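PDB 5ZRU: alpha-1,3-glucanase from Bacillus circulans, which hydrolyses alpha-1,3-glucan as a glycoside hydrolase of family GH87, the chain described here being its catalytic unit. Local coordinates for residues Thr456-Ser461 against Arg472-Leu477; Ala408-Phe413 against Thr421-Val426; Ile434-Val439 against Thr449-Ser454; Ile502-Gly507 against Gly549-Asn554; Asn565-Phe568 against Asn574-Ile577. All blocks are in the same frame, centred on the assembly; numbering follows the deposited sequence.

Contact 1 of 5, residues Thr456-Ser461 against Arg472-Leu477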
# COMPACT_ATOMS: atom_id res chain seq x y z
N THR A 456 -12.88 12.23 3.00
CA THR A 456 -11.79 11.62 2.25
C THR A 456 -11.53 12.41 0.98
O THR A 456 -12.47 12.86 0.32
CB THR A 456 -12.11 10.15 1.93
OG1 THR A 456 -12.06 9.38 3.14
CG2 THR A 456 -11.12 9.55 0.91
N THR A 457 -10.25 12.61 0.67
CA THR A 457 -9.81 13.30 -0.53
C THR A 457 -9.19 12.30 -1.49
O THR A 457 -8.34 11.49 -1.09
CB THR A 457 -8.81 14.40 -0.19
OG1 THR A 457 -9.46 15.37 0.63
CG2 THR A 457 -8.28 15.09 -1.45
N ILE A 458 -9.63 12.35 -2.74
CA ILE A 458 -9.22 11.43 -3.79
C ILE A 458 -8.65 12.26 -4.92
O ILE A 458 -9.28 13.24 -5.34
CB ILE A 458 -10.41 10.58 -4.30
CG1 ILE A 458 -10.90 9.64 -3.20
CG2 ILE A 458 -10.04 9.87 -5.59
CD1 ILE A 458 -12.31 9.07 -3.47
N ILE A 459 -7.46 11.89 -5.42
CA ILE A 459 -6.75 12.72 -6.39
C ILE A 459 -6.18 11.84 -7.50
O ILE A 459 -5.52 10.83 -7.22
CB ILE A 459 -5.61 13.53 -5.72
CG1 ILE A 459 -6.15 14.41 -4.59
CG2 ILE A 459 -4.88 14.40 -6.76
CD1 ILE A 459 -5.06 15.19 -3.85
N ASN A 460 -6.44 12.22 -8.75
CA ASN A 460 -5.81 11.58 -9.92
C ASN A 460 -6.12 10.09 -10.00
O ASN A 460 -5.28 9.30 -10.45
CB ASN A 460 -4.29 11.78 -9.92
CG ASN A 460 -3.88 13.23 -9.97
OD1 ASN A 460 -4.61 14.08 -10.46
ND2 ASN A 460 -2.69 13.52 -9.45
N SER A 461 -7.32 9.69 -9.59
CA SER A 461 -7.66 8.27 -9.52
C SER A 461 -8.77 7.93 -10.51
O SER A 461 -9.22 8.76 -11.30
CB SER A 461 -8.03 7.89 -8.08
OG SER A 461 -6.90 8.08 -7.24
N ARG A 472 -12.84 2.31 -14.79
CA ARG A 472 -13.26 2.20 -13.40
C ARG A 472 -13.39 3.61 -12.82
O ARG A 472 -12.61 4.50 -13.17
CB ARG A 472 -12.25 1.39 -12.55
CG ARG A 472 -12.15 -0.09 -12.94
CD ARG A 472 -13.37 -0.85 -12.47
NE ARG A 472 -13.40 -2.21 -13.01
CZ ARG A 472 -14.40 -3.06 -12.80
NH1 ARG A 472 -15.43 -2.71 -12.05
NH2 ARG A 472 -14.35 -4.28 -13.33
N GLY A 473 -14.38 3.80 -11.96
CA GLY A 473 -14.57 5.08 -11.33
C GLY A 473 -13.49 5.36 -10.30
O GLY A 473 -12.81 4.46 -9.81
N ALA A 474 -13.29 6.65 -10.00
CA ALA A 474 -12.51 6.98 -8.81
C ALA A 474 -13.13 6.30 -7.59
O ALA A 474 -12.42 5.79 -6.71
CB ALA A 474 -12.45 8.50 -8.62
N ILE A 475 -14.46 6.28 -7.53
CA ILE A 475 -15.23 5.39 -6.67
C ILE A 475 -15.95 4.43 -7.59
O ILE A 475 -16.70 4.86 -8.48
CB ILE A 475 -16.23 6.16 -5.80
CG1 ILE A 475 -15.51 7.14 -4.86
CG2 ILE A 475 -17.12 5.19 -5.00
CD1 ILE A 475 -16.47 7.97 -4.00
N ASP A 476 -15.74 3.12 -7.40
CA ASP A 476 -16.26 2.12 -8.33
C ASP A 476 -17.07 1.08 -7.57
O ASP A 476 -16.54 0.40 -6.68
CB ASP A 476 -15.13 1.45 -9.12
CG ASP A 476 -15.65 0.73 -10.35
OD1 ASP A 476 -16.03 -0.47 -10.24
OD2 ASP A 476 -15.73 1.37 -11.41
N LEU A 477 -18.34 0.94 -7.93
CA LEU A 477 -19.23 0.00 -7.28
C LEU A 477 -19.74 -0.98 -8.32
O LEU A 477 -20.31 -0.58 -9.35
CB LEU A 477 -20.40 0.74 -6.61
CG LEU A 477 -20.00 1.90 -5.69
CD1 LEU A 477 -21.24 2.61 -5.15
CD2 LEU A 477 -19.13 1.41 -4.52
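Ile-458 meets Ala-474 and Ile-475 with its two branches. From CB the shorter branch, CG2, lies anti to the backbone N and ends 4.1 Å from Ala-474 CB. The longer branch leaves through CG1, beside the backbone N (chi1 -67°). Its tip, CD1, reaches the flank of Ile-475 and stops 4.0 Å from Ile-475 CG1. The two isoleucines cross at about a right angle, so a methyl tip meets the shaft of the other chain.

Ala-474 CB is shared. Besides Ile-458 it lies 4.2 Å from the carbonyl carbon of Ser-461. The hydroxyl of Ser-461 turns back to its own segment, where OG bonds to Ile-459 O at 3.1 Å. On the far side of 472-477, Asp-476 takes Arg-472 NH1 on OD1 as a salt bridge and the backbone N of Gly-473 on OD2.

Segment 456-461 ends one strand of the parallel beta-helix, and 472-477 leads into the next one of the coil. Ile-492 and Ile-494 of the following coil pack on the same side chains. No hydrogen bond crosses between the segments. The two faces therefore hold together by apolar packing, while the polar side chains of Ser-461, Arg-472 and Asp-476 are paired within their own segments.

Contact 2 of 5, residues Ala408-Phe413 against Thr421-Val426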
# COMPACT_ATOMS: atom_id res chain seq x y z
N ALA A 408 -7.89 -1.18 -6.09
CA ALA A 408 -8.29 0.08 -5.47
C ALA A 408 -7.47 0.38 -4.22
O ALA A 408 -6.91 -0.51 -3.59
CB ALA A 408 -9.78 0.06 -5.10
N GLY A 409 -7.44 1.66 -3.84
CA GLY A 409 -6.81 2.02 -2.58
C GLY A 409 -7.48 1.39 -1.38
O GLY A 409 -6.81 0.89 -0.47
N ILE A 410 -8.82 1.39 -1.35
CA ILE A 410 -9.60 0.81 -0.27
C ILE A 410 -10.72 -0.01 -0.90
O ILE A 410 -11.36 0.44 -1.84
CB ILE A 410 -10.20 1.88 0.66
CG1 ILE A 410 -9.08 2.67 1.35
CG2 ILE A 410 -11.17 1.25 1.67
CD1 ILE A 410 -9.59 3.75 2.29
N ALA A 411 -10.96 -1.22 -0.36
CA ALA A 411 -12.00 -2.08 -0.91
C ALA A 411 -12.74 -2.83 0.19
O ALA A 411 -12.11 -3.34 1.13
CB ALA A 411 -11.42 -3.09 -1.91
N PHE A 412 -14.06 -2.95 0.05
CA PHE A 412 -14.87 -3.82 0.89
C PHE A 412 -15.60 -4.80 -0.02
O PHE A 412 -16.19 -4.39 -1.03
CB PHE A 412 -15.89 -3.05 1.75
CG PHE A 412 -15.29 -2.09 2.75
CD1 PHE A 412 -14.20 -2.46 3.54
CD2 PHE A 412 -15.82 -0.81 2.90
CE1 PHE A 412 -13.65 -1.57 4.46
CE2 PHE A 412 -15.28 0.09 3.82
CZ PHE A 412 -14.19 -0.29 4.61
N PHE A 413 -15.57 -6.08 0.33
CA PHE A 413 -16.17 -7.12 -0.49
C PHE A 413 -17.33 -7.85 0.17
O PHE A 413 -17.96 -8.70 -0.48
CB PHE A 413 -15.09 -8.11 -0.92
CG PHE A 413 -13.99 -7.46 -1.70
CD1 PHE A 413 -14.27 -6.81 -2.89
CD2 PHE A 413 -12.68 -7.46 -1.23
CE1 PHE A 413 -13.27 -6.17 -3.61
CE2 PHE A 413 -11.67 -6.83 -1.96
CZ PHE A 413 -11.97 -6.19 -3.15
N THR A 421 -12.63 6.30 6.82
CA THR A 421 -12.82 7.74 7.00
C THR A 421 -11.47 8.45 7.10
O THR A 421 -10.48 7.87 7.53
CB THR A 421 -13.65 8.07 8.25
OG1 THR A 421 -12.85 7.85 9.42
CG2 THR A 421 -14.92 7.23 8.34
N HIS A 422 -11.46 9.72 6.72
CA HIS A 422 -10.30 10.59 6.92
C HIS A 422 -9.07 10.10 6.16
O HIS A 422 -7.94 10.22 6.63
CB HIS A 422 -10.01 10.77 8.41
CG HIS A 422 -11.12 11.47 9.14
ND1 HIS A 422 -12.16 10.79 9.74
CD2 HIS A 422 -11.40 12.79 9.29
CE1 HIS A 422 -13.01 11.66 10.25
NE2 HIS A 422 -12.57 12.88 10.00
N ASN A 423 -9.29 9.58 4.96
CA ASN A 423 -8.19 9.06 4.16
C ASN A 423 -7.84 10.03 3.05
O ASN A 423 -8.62 10.89 2.65
CB ASN A 423 -8.56 7.69 3.57
CG ASN A 423 -8.77 6.65 4.64
OD1 ASN A 423 -7.87 6.39 5.45
ND2 ASN A 423 -9.96 6.05 4.66
N LEU A 424 -6.61 9.87 2.55
CA LEU A 424 -6.12 10.60 1.39
C LEU A 424 -5.63 9.55 0.40
O LEU A 424 -4.76 8.74 0.73
CB LEU A 424 -4.98 11.56 1.79
CG LEU A 424 -4.19 12.31 0.71
CD1 LEU A 424 -5.10 13.22 -0.11
CD2 LEU A 424 -3.06 13.12 1.37
N ILE A 425 -6.22 9.53 -0.79
CA ILE A 425 -5.97 8.47 -1.76
C ILE A 425 -5.58 9.14 -3.07
O ILE A 425 -6.39 9.86 -3.66
CB ILE A 425 -7.20 7.56 -1.95
CG1 ILE A 425 -7.73 7.09 -0.59
CG2 ILE A 425 -6.82 6.35 -2.80
CD1 ILE A 425 -9.06 6.33 -0.66
N VAL A 426 -4.35 8.89 -3.52
CA VAL A 426 -3.74 9.69 -4.59
C VAL A 426 -3.06 8.78 -5.62
O VAL A 426 -2.35 7.84 -5.25
CB VAL A 426 -2.71 10.69 -4.02
CG1 VAL A 426 -2.19 11.62 -5.12
CG2 VAL A 426 -3.31 11.48 -2.88
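Ile-410 points its long branch between Asn-423 and Ile-425. It meets Ile-425 at about a right angle and the amide of Asn-423 on a slant. Its CG1 lies anti to its own carbonyl carbon (chi1 -63°), and the extended chi2 of 180° carries CD1 straight out across the gap. There CD1 sits 3.3 Å from Asn-423 ND2 and 3.8 Å from Asn-423 CG. On the other flank Ile-410 CD1 is 4.0 Å from the CD1 methyl of Ile-425. That methyl also comes within 4.2 Å of Ile-410 CG1, so it rests along the shaft as well as beside the tip.

The two segments belong to one coil of the right-handed parallel beta-helix, the fold of the pectate lyase-like clan. The chain turns a corner at Gly-409 and Ile-410, and strand 424-426 lies across the interior from it. The bond from CA to CB points inward in Ile-410, Asn-423 and Ile-425 alike.

The amide of Asn-423 is buried, but its polar atoms are paired. OD1 accepts from the backbone N of Asn-399, and ND2 gives to Phe-396 O. Both partners lie in the preceding coil, so this side chain ties two coils together while Ile-410 packs against it. The bonds also fix the turn of the amide.

At the corner itself the packing is close. The CA of Gly-409 lies 4.3 Å from Ile-425 CG2. A side chain there would start only 2.8 Å from that same Ile-425 CG2 methyl, so the site has no room for one.

Contact 3 of 5, residues Ile434-Val439 against Thr449-Ser454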
# COMPACT_ATOMS: atom_id res chain seq x y z
N ILE A 434 -11.54 3.90 -4.30
CA ILE A 434 -12.43 3.09 -3.48
C ILE A 434 -13.19 2.15 -4.41
O ILE A 434 -13.72 2.60 -5.44
CB ILE A 434 -13.44 3.96 -2.70
CG1 ILE A 434 -12.75 4.77 -1.61
CG2 ILE A 434 -14.55 3.09 -2.10
CD1 ILE A 434 -13.63 5.87 -1.06
N ARG A 435 -13.27 0.87 -4.05
CA ARG A 435 -14.13 -0.04 -4.80
C ARG A 435 -14.87 -0.97 -3.85
O ARG A 435 -14.42 -1.26 -2.74
CB ARG A 435 -13.34 -0.85 -5.85
CG ARG A 435 -12.57 -2.06 -5.31
CD ARG A 435 -11.92 -2.82 -6.46
NE ARG A 435 -11.08 -3.91 -5.98
CZ ARG A 435 -10.78 -4.99 -6.70
NH1 ARG A 435 -11.26 -5.12 -7.93
NH2 ARG A 435 -10.01 -5.95 -6.18
N MET A 436 -16.05 -1.39 -4.29
CA MET A 436 -16.77 -2.49 -3.67
C MET A 436 -17.24 -3.40 -4.78
O MET A 436 -17.65 -2.91 -5.84
CB MET A 436 -17.96 -1.99 -2.85
CG MET A 436 -17.60 -0.97 -1.76
SD MET A 436 -19.06 -0.39 -0.86
CE MET A 436 -19.60 -1.87 -0.03
N ASN A 437 -17.16 -4.71 -4.57
CA ASN A 437 -17.81 -5.62 -5.51
C ASN A 437 -18.27 -6.85 -4.75
O ASN A 437 -17.95 -7.04 -3.57
CB ASN A 437 -16.91 -5.97 -6.72
CG ASN A 437 -15.70 -6.84 -6.37
OD1 ASN A 437 -15.76 -7.75 -5.55
ND2 ASN A 437 -14.58 -6.57 -7.05
N THR A 438 -19.05 -7.70 -5.44
CA THR A 438 -19.47 -8.98 -4.90
C THR A 438 -18.91 -10.13 -5.73
O THR A 438 -19.52 -11.20 -5.83
CB THR A 438 -21.00 -9.06 -4.80
OG1 THR A 438 -21.59 -8.77 -6.08
CG2 THR A 438 -21.52 -8.04 -3.78
N VAL A 439 -17.71 -9.94 -6.31
CA VAL A 439 -17.16 -10.95 -7.22
C VAL A 439 -16.46 -12.10 -6.51
O VAL A 439 -16.21 -13.14 -7.14
CB VAL A 439 -16.19 -10.26 -8.22
CG1 VAL A 439 -14.81 -10.10 -7.61
CG2 VAL A 439 -16.13 -11.04 -9.52
N THR A 449 -25.64 -3.90 7.87
CA THR A 449 -26.43 -2.86 8.52
C THR A 449 -26.01 -1.47 8.08
O THR A 449 -26.76 -0.50 8.31
CB THR A 449 -26.30 -2.97 10.04
OG1 THR A 449 -24.93 -2.77 10.43
CG2 THR A 449 -26.76 -4.35 10.51
N GLY A 450 -24.84 -1.33 7.46
CA GLY A 450 -24.42 -0.07 6.91
C GLY A 450 -22.92 0.05 6.86
O GLY A 450 -22.24 -0.26 7.84
N ILE A 451 -22.39 0.51 5.73
CA ILE A 451 -20.98 0.78 5.53
C ILE A 451 -20.83 2.26 5.22
O ILE A 451 -21.68 2.84 4.53
CB ILE A 451 -20.43 -0.10 4.38
CG1 ILE A 451 -20.23 -1.54 4.87
CG2 ILE A 451 -19.15 0.49 3.75
CD1 ILE A 451 -19.96 -2.55 3.74
N VAL A 452 -19.78 2.89 5.74
CA VAL A 452 -19.60 4.33 5.64
C VAL A 452 -18.23 4.65 5.07
O VAL A 452 -17.22 4.11 5.54
CB VAL A 452 -19.77 5.02 7.01
CG1 VAL A 452 -19.36 6.49 6.91
CG2 VAL A 452 -21.21 4.90 7.49
N PHE A 453 -18.19 5.54 4.08
CA PHE A 453 -16.97 6.22 3.64
C PHE A 453 -17.15 7.71 3.92
O PHE A 453 -18.18 8.28 3.56
CB PHE A 453 -16.71 6.03 2.14
CG PHE A 453 -16.47 4.59 1.74
CD1 PHE A 453 -17.54 3.76 1.42
CD2 PHE A 453 -15.18 4.09 1.67
CE1 PHE A 453 -17.32 2.45 1.04
CE2 PHE A 453 -14.96 2.77 1.29
CZ PHE A 453 -16.03 1.95 0.97
N SER A 454 -16.16 8.34 4.55
CA SER A 454 -16.35 9.75 4.82
C SER A 454 -15.03 10.48 4.89
O SER A 454 -13.96 9.88 5.07
CB SER A 454 -17.11 9.99 6.13
OG SER A 454 -16.23 9.88 7.24
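Asn-437 OD1 accepts the backbone N of Val-439 at 3.0 Å in a nearly straight bond, forming an Asx turn just beyond Met-436. The donor lies above the amide's carbonyl plane. The turn closes the end of segment 434-439, whose apolar side chains meet 449-454.

Phe-453 is the centre of that meeting. Ile-434 covers one face of its ring. The CG2 methyl of Ile-434 lies 3.9 Å from the ring centroid of Phe-453 and 29° off the normal, a CH-pi contact. Its nearest ring atom is Phe-453 CE2, at 3.4 Å. The longer branch of Ile-434 also reaches the ring, with CD1 3.6 Å from Phe-453 CD2.

The touching side chains of both segments face the interior of the parallel beta-helix. Strands 435-437 and 451-459 follow each other along one coil and lie on different faces of it. The ring of Phe-489, from the next coil, lies almost parallel to that of Phe-453, and Phe-412 of the preceding coil meets it at a slant.

Met-436 comes to the edge of the same ring. Its SD lies 3.8 Å from Phe-453 CE1 and 80° off the ring normal, a Met-aromatic contact. With alanine in place of Phe-453, the sulfur and the Ile-434 methyls would probably face a gap, and Phe-489 would lose the ring lying nearly parallel to its own. Beyond the sulfur, the bend at chi3 (66°) turns the methyl of Met-436 toward Ile-451. The two side chains meet tip to tip, Met-436 CE to Ile-451 CD1 at 3.8 Å.

Contact 4 of 5, residues Ile502-Gly507 against Gly549-Asn554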
# COMPACT_ATOMS: atom_id res chain seq x y z
N ILE A 502 -17.61 8.67 -10.29
CA ILE A 502 -18.37 7.66 -9.58
C ILE A 502 -19.02 6.75 -10.61
O ILE A 502 -19.71 7.23 -11.51
CB ILE A 502 -19.44 8.29 -8.67
CG1 ILE A 502 -18.79 9.27 -7.69
CG2 ILE A 502 -20.19 7.21 -7.89
CD1 ILE A 502 -19.81 10.10 -6.93
N GLN A 503 -18.80 5.43 -10.47
CA GLN A 503 -19.20 4.44 -11.47
C GLN A 503 -19.96 3.29 -10.82
O GLN A 503 -19.50 2.74 -9.81
CB GLN A 503 -17.97 3.90 -12.22
CG GLN A 503 -18.20 2.68 -13.12
CD GLN A 503 -17.00 2.39 -14.01
OE1 GLN A 503 -16.35 3.31 -14.50
NE2 GLN A 503 -16.70 1.11 -14.23
N PHE A 504 -21.12 2.94 -11.40
CA PHE A 504 -21.96 1.82 -10.96
C PHE A 504 -22.17 0.87 -12.12
O PHE A 504 -22.51 1.31 -13.22
CB PHE A 504 -23.39 2.24 -10.53
CG PHE A 504 -23.47 3.26 -9.44
CD1 PHE A 504 -23.20 4.60 -9.70
CD2 PHE A 504 -23.93 2.90 -8.19
CE1 PHE A 504 -23.34 5.55 -8.70
CE2 PHE A 504 -24.07 3.86 -7.18
CZ PHE A 504 -23.77 5.17 -7.45
N GLY A 505 -22.06 -0.43 -11.88
CA GLY A 505 -22.39 -1.36 -12.94
C GLY A 505 -22.51 -2.79 -12.47
O GLY A 505 -22.39 -3.10 -11.29
N TYR A 506 -22.73 -3.67 -13.47
CA TYR A 506 -23.18 -5.06 -13.33
C TYR A 506 -24.59 -5.08 -12.74
O TYR A 506 -25.11 -4.04 -12.32
CB TYR A 506 -22.18 -5.90 -12.52
CG TYR A 506 -20.95 -6.21 -13.36
CD1 TYR A 506 -20.02 -5.22 -13.63
CD2 TYR A 506 -20.76 -7.46 -13.94
CE1 TYR A 506 -18.90 -5.47 -14.41
CE2 TYR A 506 -19.64 -7.72 -14.75
CZ TYR A 506 -18.72 -6.71 -14.97
OH TYR A 506 -17.60 -6.91 -15.75
N GLY A 507 -25.24 -6.24 -12.77
CA GLY A 507 -26.68 -6.34 -12.63
C GLY A 507 -27.20 -6.82 -11.29
O GLY A 507 -28.42 -7.02 -11.17
N GLY A 549 -30.68 -0.30 -10.42
CA GLY A 549 -30.09 0.30 -9.24
C GLY A 549 -30.64 1.68 -8.97
O GLY A 549 -31.31 2.29 -9.79
N SER A 550 -30.31 2.17 -7.77
CA SER A 550 -30.67 3.51 -7.33
C SER A 550 -29.50 4.10 -6.57
O SER A 550 -28.68 3.37 -5.99
CB SER A 550 -31.91 3.50 -6.42
OG SER A 550 -32.96 2.74 -6.98
N ALA A 551 -29.42 5.43 -6.57
CA ALA A 551 -28.46 6.15 -5.75
C ALA A 551 -28.99 7.56 -5.52
O ALA A 551 -29.59 8.16 -6.41
CB ALA A 551 -27.07 6.22 -6.41
N THR A 552 -28.76 8.08 -4.31
CA THR A 552 -29.24 9.40 -3.93
C THR A 552 -28.06 10.28 -3.57
O THR A 552 -27.21 9.89 -2.76
CB THR A 552 -30.21 9.31 -2.74
OG1 THR A 552 -31.34 8.52 -3.11
CG2 THR A 552 -30.68 10.71 -2.33
N PHE A 553 -27.99 11.46 -4.18
CA PHE A 553 -26.98 12.46 -3.89
C PHE A 553 -27.65 13.65 -3.22
O PHE A 553 -28.67 14.15 -3.71
CB PHE A 553 -26.27 12.92 -5.17
CG PHE A 553 -25.29 11.92 -5.72
CD1 PHE A 553 -25.73 10.75 -6.32
CD2 PHE A 553 -23.93 12.16 -5.64
CE1 PHE A 553 -24.82 9.82 -6.83
CE2 PHE A 553 -23.01 11.24 -6.15
CZ PHE A 553 -23.46 10.08 -6.74
N ASN A 554 -27.10 14.09 -2.09
CA ASN A 554 -27.49 15.33 -1.43
C ASN A 554 -26.28 16.24 -1.40
O ASN A 554 -25.19 15.82 -0.99
CB ASN A 554 -27.98 15.07 -0.00
CG ASN A 554 -29.20 14.16 0.04
OD1 ASN A 554 -30.31 14.61 -0.23
ND2 ASN A 554 -29.00 12.89 0.38
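Ile-502 and Phe-553 form one of two apolar pairs here, and Phe-504 with Ala-551 the other. No hydrogen bond joins the segments.

The first pair is a methyl against a ring edge. Ile-502 CD1 lies close to the plane of the Phe-553 ring, 3.5 Å from Phe-553 CE2 and 3.7 Å from Phe-553 CZ. The side chains come from opposite directions. With CG1 anti to the carbonyl carbon (chi1 -56°) and chi2 extended, Ile-502 spends its full length on reaching that edge.

The second pair is a methyl against a ring end, met obliquely. Ala-551 CB lies 3.6 Å from Phe-504 CZ and 3.9 Å from Phe-504 CE2. The Phe-504 ring spans most of the distance, since Ala-551 offers only a methyl.

Aromatic contacts extend both pairs. Phe-553 stacks on Phe-515, and Phe-504 meets Phe-510 edge-to-face. Phe-573 approaches the Phe-504 ring from the chain's last coil.

All four touching residues are buried inside the parallel beta-helix. Strand 502-505 lies between strands 475-478 and 542-544 on one face. Strand 550-561 lies between 513-523 and 574-577 on another. The contact thus runs across the interior from one coil to a later one, with strand 513-523 sending Phe-515 against Ile-502, Phe-504 and Phe-553.

Contact 5 of 5, residues Asn565-Phe568 against Asn574-Ile577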
# COMPACT_ATOMS: atom_id res chain seq x y z
N ASN A 565 -22.96 16.29 -20.43
CA ASN A 565 -24.20 16.05 -19.69
C ASN A 565 -23.99 15.90 -18.19
O ASN A 565 -24.98 15.73 -17.47
CB ASN A 565 -24.90 14.80 -20.22
CG ASN A 565 -25.45 14.98 -21.62
OD1 ASN A 565 -25.42 14.06 -22.44
ND2 ASN A 565 -25.94 16.18 -21.92
N LEU A 566 -22.73 15.93 -17.71
CA LEU A 566 -22.38 15.73 -16.30
C LEU A 566 -22.61 14.29 -15.85
O LEU A 566 -21.77 13.72 -15.15
CB LEU A 566 -23.17 16.68 -15.38
CG LEU A 566 -22.65 18.08 -15.11
CD1 LEU A 566 -21.96 18.67 -16.32
CD2 LEU A 566 -23.79 19.00 -14.66
N TYR A 567 -23.74 13.71 -16.22
CA TYR A 567 -24.05 12.33 -15.88
C TYR A 567 -24.19 11.51 -17.15
O TYR A 567 -24.58 12.03 -18.20
CB TYR A 567 -25.34 12.19 -15.08
CG TYR A 567 -25.68 13.40 -14.28
CD1 TYR A 567 -24.98 13.70 -13.13
CD2 TYR A 567 -26.71 14.25 -14.67
CE1 TYR A 567 -25.28 14.81 -12.39
CE2 TYR A 567 -27.03 15.36 -13.94
CZ TYR A 567 -26.31 15.64 -12.79
OH TYR A 567 -26.62 16.75 -12.03
N PHE A 568 -23.90 10.23 -17.03
CA PHE A 568 -24.05 9.28 -18.13
C PHE A 568 -24.66 8.03 -17.51
O PHE A 568 -23.94 7.15 -17.02
CB PHE A 568 -22.72 9.01 -18.82
CG PHE A 568 -22.83 8.15 -20.04
CD1 PHE A 568 -24.01 8.11 -20.78
CD2 PHE A 568 -21.77 7.36 -20.45
CE1 PHE A 568 -24.11 7.31 -21.90
CE2 PHE A 568 -21.87 6.56 -21.58
CZ PHE A 568 -23.04 6.54 -22.31
N ASN A 574 -32.15 4.62 -11.21
CA ASN A 574 -32.86 5.69 -10.52
C ASN A 574 -31.86 6.56 -9.76
O ASN A 574 -31.46 6.25 -8.64
CB ASN A 574 -33.89 5.11 -9.56
CG ASN A 574 -34.81 4.10 -10.23
OD1 ASN A 574 -34.68 2.89 -10.01
ND2 ASN A 574 -35.73 4.59 -11.04
N LEU A 575 -31.46 7.68 -10.37
CA LEU A 575 -30.50 8.60 -9.78
C LEU A 575 -31.24 9.84 -9.29
O LEU A 575 -31.92 10.50 -10.07
CB LEU A 575 -29.42 9.00 -10.79
CG LEU A 575 -28.34 10.00 -10.35
CD1 LEU A 575 -27.41 9.42 -9.28
CD2 LEU A 575 -27.55 10.51 -11.55
N THR A 576 -31.12 10.13 -8.00
CA THR A 576 -31.69 11.33 -7.39
C THR A 576 -30.55 12.27 -7.03
O THR A 576 -29.57 11.84 -6.40
CB THR A 576 -32.48 10.98 -6.13
OG1 THR A 576 -33.58 10.12 -6.48
CG2 THR A 576 -33.02 12.25 -5.47
N ILE A 577 -30.65 13.53 -7.43
CA ILE A 577 -29.66 14.55 -7.09
C ILE A 577 -30.40 15.75 -6.54
O ILE A 577 -31.09 16.45 -7.29
CB ILE A 577 -28.79 14.95 -8.28
CG1 ILE A 577 -28.12 13.69 -8.85
CG2 ILE A 577 -27.75 15.96 -7.86
CD1 ILE A 577 -27.44 13.92 -10.13
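The last coil of the parallel beta-helix holds this contact, in which Tyr-567 packs on Ile-577 and Leu-575. Strand 567-568 and strand 574-577 follow each other along the chain and lie on different faces of the coil.

Ile-577 makes the closer approach. Its CD1 methyl comes to the hydroxyl end of the ring, 3.3 Å from Tyr-567 CE1 and 3.4 Å from Tyr-567 CZ. The phenol oxygen is near too, with Tyr-567 OH 3.5 Å from Ile-577 CD1. The two side chains come from opposite directions, and the methyl meets the ring obliquely. Leu-575 is more distant, with its CD2 4.4 Å from Tyr-567 CD1 at the base of the ring.

Tyr-567 has an unusual first torsion. Its chi1 of -27° falls between the staggered positions, which suggests some strain. The backbone before it is tightly bent. Tyr-567 N bonds to Asn-565 O at 2.7 Å and closes a gamma turn around Leu-566, whose phi is positive. This bend brings Leu-566 back over the ring, with its CB 4.0 Å above the plane of Tyr-567.

A serine in place of Tyr-567 would probably uncover the Ile-577 methyl and leave Leu-566 CB without the ring face beneath it.

Both strands have a paired neighbour in the preceding coil: 542-544 for 567-568, and 550-561 for 574-577. The touching residues are partly exposed, and Leu-575 also packs on Phe-553. The chain stops just after Ile-577, so the contact lies at the C-terminal end. It is an apolar packing across the interior between two faces of the last coil, typical of a parallel beta-helix.

How the contacts relate
Contacts 1 to 4 lie in the buried interior of the beta-helix, while contact 5 is at the surface of its C-terminal end. Contacts 1 and 3 both use strand 451-459, at its two ends. Contact 2 is one coil earlier, and its strands pair with those of contacts 1 and 3 through backbone bonds. Contact 4 spans coils further along and shares a strand pairing with contact 5. None of the five has a hydrogen bond between its segments. Contact 1 is aliphatic, and contact 2 adds a buried amide. Contacts 3 and 4 set aliphatic groups against phenylalanine rings, with a sulfur in contact 3 alone. Contact 5 sets a partly exposed tyrosine against aliphatic side chains.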